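Local coordinates for maltose-binding protein MalE1 (Thermotoga maritima, PDB 6DTU) that binds maltotetraose in a cleft between two lobes and probably delivers such maltodextrins for uptake across the membrane, at residues 153-156 with 162-165. Residues are numbered along the deposited sequence; the frame is centred on the assembly and turned at random.
With GLC (alpha-D-glucopyranose), chain C; GLC (alpha-D-glucopyranose), chain B.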
ATOM      1  N   ALA A 153     -13.082  -7.835   0.451  1.00 15.11           N
ATOM      2  CA  ALA A 153     -12.600  -9.091  -0.111  1.00 14.92           C
ATOM      3  C   ALA A 153     -11.155  -9.009  -0.564  1.00 15.33           C
ATOM      4  O   ALA A 153     -10.666  -9.923  -1.237  1.00 17.79           O
ATOM      5  CB  ALA A 153     -13.494  -9.513  -1.277  1.00 16.40           C
ATOM      6  N   GLU A 154     -10.463  -7.949  -0.189  1.00 16.77           N
ATOM      7  CA  GLU A 154      -9.110  -7.679  -0.650  1.00 15.05           C
ATOM      8  C   GLU A 154      -8.155  -7.914   0.515  1.00 14.44           C
ATOM      9  O   GLU A 154      -8.202  -7.192   1.519  1.00 14.33           O
ATOM     10  CB  GLU A 154      -9.035  -6.238  -1.159  1.00 15.75           C
ATOM     11  CG  GLU A 154      -7.918  -5.979  -2.122  1.00 24.21           C
ATOM     12  CD  GLU A 154      -7.998  -4.597  -2.765  1.00 24.76           C
ATOM     13  OE1 GLU A 154      -9.078  -3.945  -2.735  1.00 21.32           O
ATOM     14  OE2 GLU A 154      -6.961  -4.167  -3.318  1.00 25.04           O
ATOM     15  N   PHE A 155      -7.279  -8.907   0.367  1.00 13.91           N
ATOM     16  CA  PHE A 155      -6.411  -9.339   1.467  1.00 12.54           C
ATOM     17  C   PHE A 155      -5.620  -8.188   2.080  1.00 14.88           C
ATOM     18  O   PHE A 155      -5.446  -8.125   3.306  1.00 16.14           O
ATOM     19  CB  PHE A 155      -5.468 -10.422   0.944  1.00 15.50           C
ATOM     20  CG  PHE A 155      -4.333 -10.775   1.882  1.00 13.98           C
ATOM     21  CD1 PHE A 155      -4.575 -11.132   3.196  1.00 16.89           C
ATOM     22  CD2 PHE A 155      -3.030 -10.824   1.414  1.00 14.45           C
ATOM     23  CE1 PHE A 155      -3.540 -11.468   4.040  1.00 16.57           C
ATOM     24  CE2 PHE A 155      -1.979 -11.170   2.252  1.00 14.25           C
ATOM     25  CZ  PHE A 155      -2.235 -11.499   3.569  1.00 14.01           C
ATOM     26  N   TYR A 156      -5.099  -7.282   1.250  1.00 13.76           N
ATOM     27  CA  TYR A 156      -4.292  -6.188   1.776  1.00 11.64           C
ATOM     28  C   TYR A 156      -5.037  -5.402   2.864  1.00 12.56           C
ATOM     29  O   TYR A 156      -4.442  -5.008   3.880  1.00 14.78           O
ATOM     30  CB  TYR A 156      -3.846  -5.289   0.627  1.00 11.82           C
ATOM     31  CG  TYR A 156      -3.018  -4.100   1.069  1.00 11.84           C
ATOM     32  CD1 TYR A 156      -1.622  -4.169   1.168  1.00 11.62           C
ATOM     33  CD2 TYR A 156      -3.636  -2.897   1.410  1.00 13.53           C
ATOM     34  CE1 TYR A 156      -0.866  -3.064   1.598  1.00 12.80           C
ATOM     35  CE2 TYR A 156      -2.877  -1.792   1.823  1.00 12.53           C
ATOM     36  CZ  TYR A 156      -1.503  -1.900   1.917  1.00 13.56           C
ATOM     37  OH  TYR A 156      -0.787  -0.822   2.331  1.00 14.97           O
ATOM     38  N   ILE A 162      -6.078 -10.255  10.267  1.00 15.43           N
ATOM     39  CA  ILE A 162      -5.368 -11.526  10.178  1.00 16.84           C
ATOM     40  C   ILE A 162      -4.094 -11.487  11.019  1.00 17.76           C
ATOM     41  O   ILE A 162      -3.819 -12.400  11.808  1.00 17.91           O
ATOM     42  CB  ILE A 162      -5.083 -11.828   8.693  1.00 15.45           C
ATOM     43  CG1 ILE A 162      -6.401 -12.132   7.971  1.00 17.70           C
ATOM     44  CG2 ILE A 162      -4.011 -12.928   8.521  1.00 17.35           C
ATOM     45  CD1 ILE A 162      -6.281 -12.154   6.478  1.00 21.22           C
ATOM     46  N   PHE A 163      -3.279 -10.440  10.837  1.00 15.02           N
ATOM     47  CA  PHE A 163      -2.027 -10.355  11.572  1.00 15.75           C
ATOM     48  C   PHE A 163      -2.246 -10.014  13.035  1.00 16.15           C
ATOM     49  O   PHE A 163      -1.497 -10.490  13.897  1.00 18.61           O
ATOM     50  CB  PHE A 163      -1.103  -9.325  10.925  1.00 15.26           C
ATOM     51  CG  PHE A 163      -0.736  -9.640   9.486  1.00 16.39           C
ATOM     52  CD1 PHE A 163      -0.729 -10.940   9.006  1.00 18.86           C
ATOM     53  CD2 PHE A 163      -0.392  -8.618   8.622  1.00 17.02           C
ATOM     54  CE1 PHE A 163      -0.397 -11.204   7.690  1.00 18.66           C
ATOM     55  CE2 PHE A 163      -0.045  -8.867   7.330  1.00 16.20           C
ATOM     56  CZ  PHE A 163      -0.050 -10.170   6.849  1.00 18.03           C
ATOM     57  N   GLY A 164      -3.257  -9.210  13.342  1.00 18.41           N
ATOM     58  CA  GLY A 164      -3.494  -8.862  14.734  1.00 19.94           C
ATOM     59  C   GLY A 164      -3.718 -10.084  15.603  1.00 16.18           C
ATOM     60  O   GLY A 164      -3.248 -10.145  16.743  1.00 19.19           O
ATOM     61  N   TYR A 165      -4.389 -11.096  15.067  1.00 18.71           N
ATOM     62  CA  TYR A 165      -4.662 -12.290  15.852  1.00 19.44           C
ATOM     63  C   TYR A 165      -3.560 -13.343  15.752  1.00 23.11           C
ATOM     64  O   TYR A 165      -3.671 -14.394  16.390  1.00 28.70           O
ATOM     65  CB  TYR A 165      -6.021 -12.885  15.457  1.00 20.99           C
ATOM     66  CG  TYR A 165      -7.218 -12.227  16.114  1.00 18.37           C
ATOM     67  CD1 TYR A 165      -7.393 -12.290  17.491  1.00 23.61           C
ATOM     68  CD2 TYR A 165      -8.184 -11.572  15.362  1.00 20.66           C
ATOM     69  CE1 TYR A 165      -8.487 -11.705  18.105  1.00 23.87           C
ATOM     70  CE2 TYR A 165      -9.289 -10.980  15.967  1.00 23.78           C
ATOM     71  CZ  TYR A 165      -9.429 -11.054  17.342  1.00 25.22           C
ATOM     72  OH  TYR A 165     -10.504 -10.474  17.978  1.00 27.25           O
TER
HETATM   73  C1  GLC C   2      -2.282   0.776  -1.936  1.00 12.63           C
HETATM   74  C2  GLC C   2      -0.975   0.322  -1.396  1.00 12.95           C
HETATM   75  C3  GLC C   2      -0.469  -0.830  -2.135  1.00 13.78           C
HETATM   76  C4  GLC C   2      -1.452  -1.983  -2.101  1.00 10.93           C
HETATM   77  C5  GLC C   2      -2.858  -1.554  -2.618  1.00 11.85           C
HETATM   78  C6  GLC C   2      -3.869  -2.538  -2.362  1.00 13.17           C
HETATM   79  O2  GLC C   2      -0.030   1.414  -1.597  1.00 14.30           O
HETATM   80  O3  GLC C   2       0.771  -1.338  -1.514  1.00 12.94           O
HETATM   81  O4  GLC C   2      -0.999  -3.052  -3.002  1.00 15.28           O
HETATM   82  O5  GLC C   2      -3.249  -0.319  -1.817  1.00 14.15           O
HETATM   83  O6  GLC C   2      -5.017  -2.214  -3.129  1.00 17.84           O
HETATM   84  C1  GLC B   3      -0.512  -4.214  -2.407  1.00 13.65           C
HETATM   85  C2  GLC B   3       0.714  -4.640  -3.112  1.00 12.84           C
HETATM   86  C3  GLC B   3       0.441  -4.979  -4.544  1.00 13.47           C
HETATM   87  C4  GLC B   3      -0.554  -6.065  -4.677  1.00 14.09           C
HETATM   88  C5  GLC B   3      -1.879  -5.677  -3.973  1.00 14.09           C
HETATM   89  C6  GLC B   3      -2.793  -6.743  -3.939  1.00 12.87           C
HETATM   90  O2  GLC B   3       1.677  -3.549  -3.071  1.00 14.74           O
HETATM   91  O3  GLC B   3       1.688  -5.384  -5.195  1.00 14.87           O
HETATM   92  O4  GLC B   3      -0.816  -6.256  -6.095  1.00 14.08           O
HETATM   93  O5  GLC B   3      -1.540  -5.271  -2.504  1.00 13.14           O
HETATM   94  O6  GLC B   3      -3.982  -6.283  -3.332  1.00 17.47           O
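Phe155 and Ile162 lie about two turns apart on the single helix 155-164, their CA atoms 9.0 Å from each other, and no hydrogen bond joins 153-156 to 162-165. What bridges the gap is the Phe155 ring: with CG anti to the backbone N (chi1 168°), it slants outward and forward, bringing its far end near the later turns. There Ile162 CD1, at the end of an extended chain, meets the ring at its edge, near the ring plane, 3.7 Å from Phe155 CE1. Phe163 comes to the end of the same ring, its CZ 4.2 Å from Phe155 CZ; this is a looser apolar touch than the isoleucine's. All three side chains are buried.

Glu154 and Tyr156, on either side of Phe155 in sequence, meet the sugar instead. Glu154, the N-cap residue, stretches out its side chain so that OE2 accepts a hydrogen bond of 2.8 Å from O6 of the chain C glucose, while OE1 is bonded to Ser151 OG. Tyr156 lays one ring face against that glucose, whose C4 sits 3.8 Å above the ring centre, the aromatic platform familiar from sugar-binding proteins. Tyr156 CD1 also lies 3.7 Å from C1 of the chain B glucose, so the ring spans the junction of two sugar units. Exchanging this tyrosine for an alanine would probably deprive both glucoses of that flat surface, leaving the sugar more dependent on its hydrogen bonds.

The helix start thus serves the binding cleft of this periplasmic-binding-protein fold, and Asn345 OD1 accepts the Phe155 N-H. Helix 341-352 packs on this end, with Met344 against Phe155 and Trp341 against Tyr156. Farther along, Ile162 rests on Ala189 and Val193 of helix 187-201, and Phe163 meets Phe260 of strand 260-268 edge-to-face.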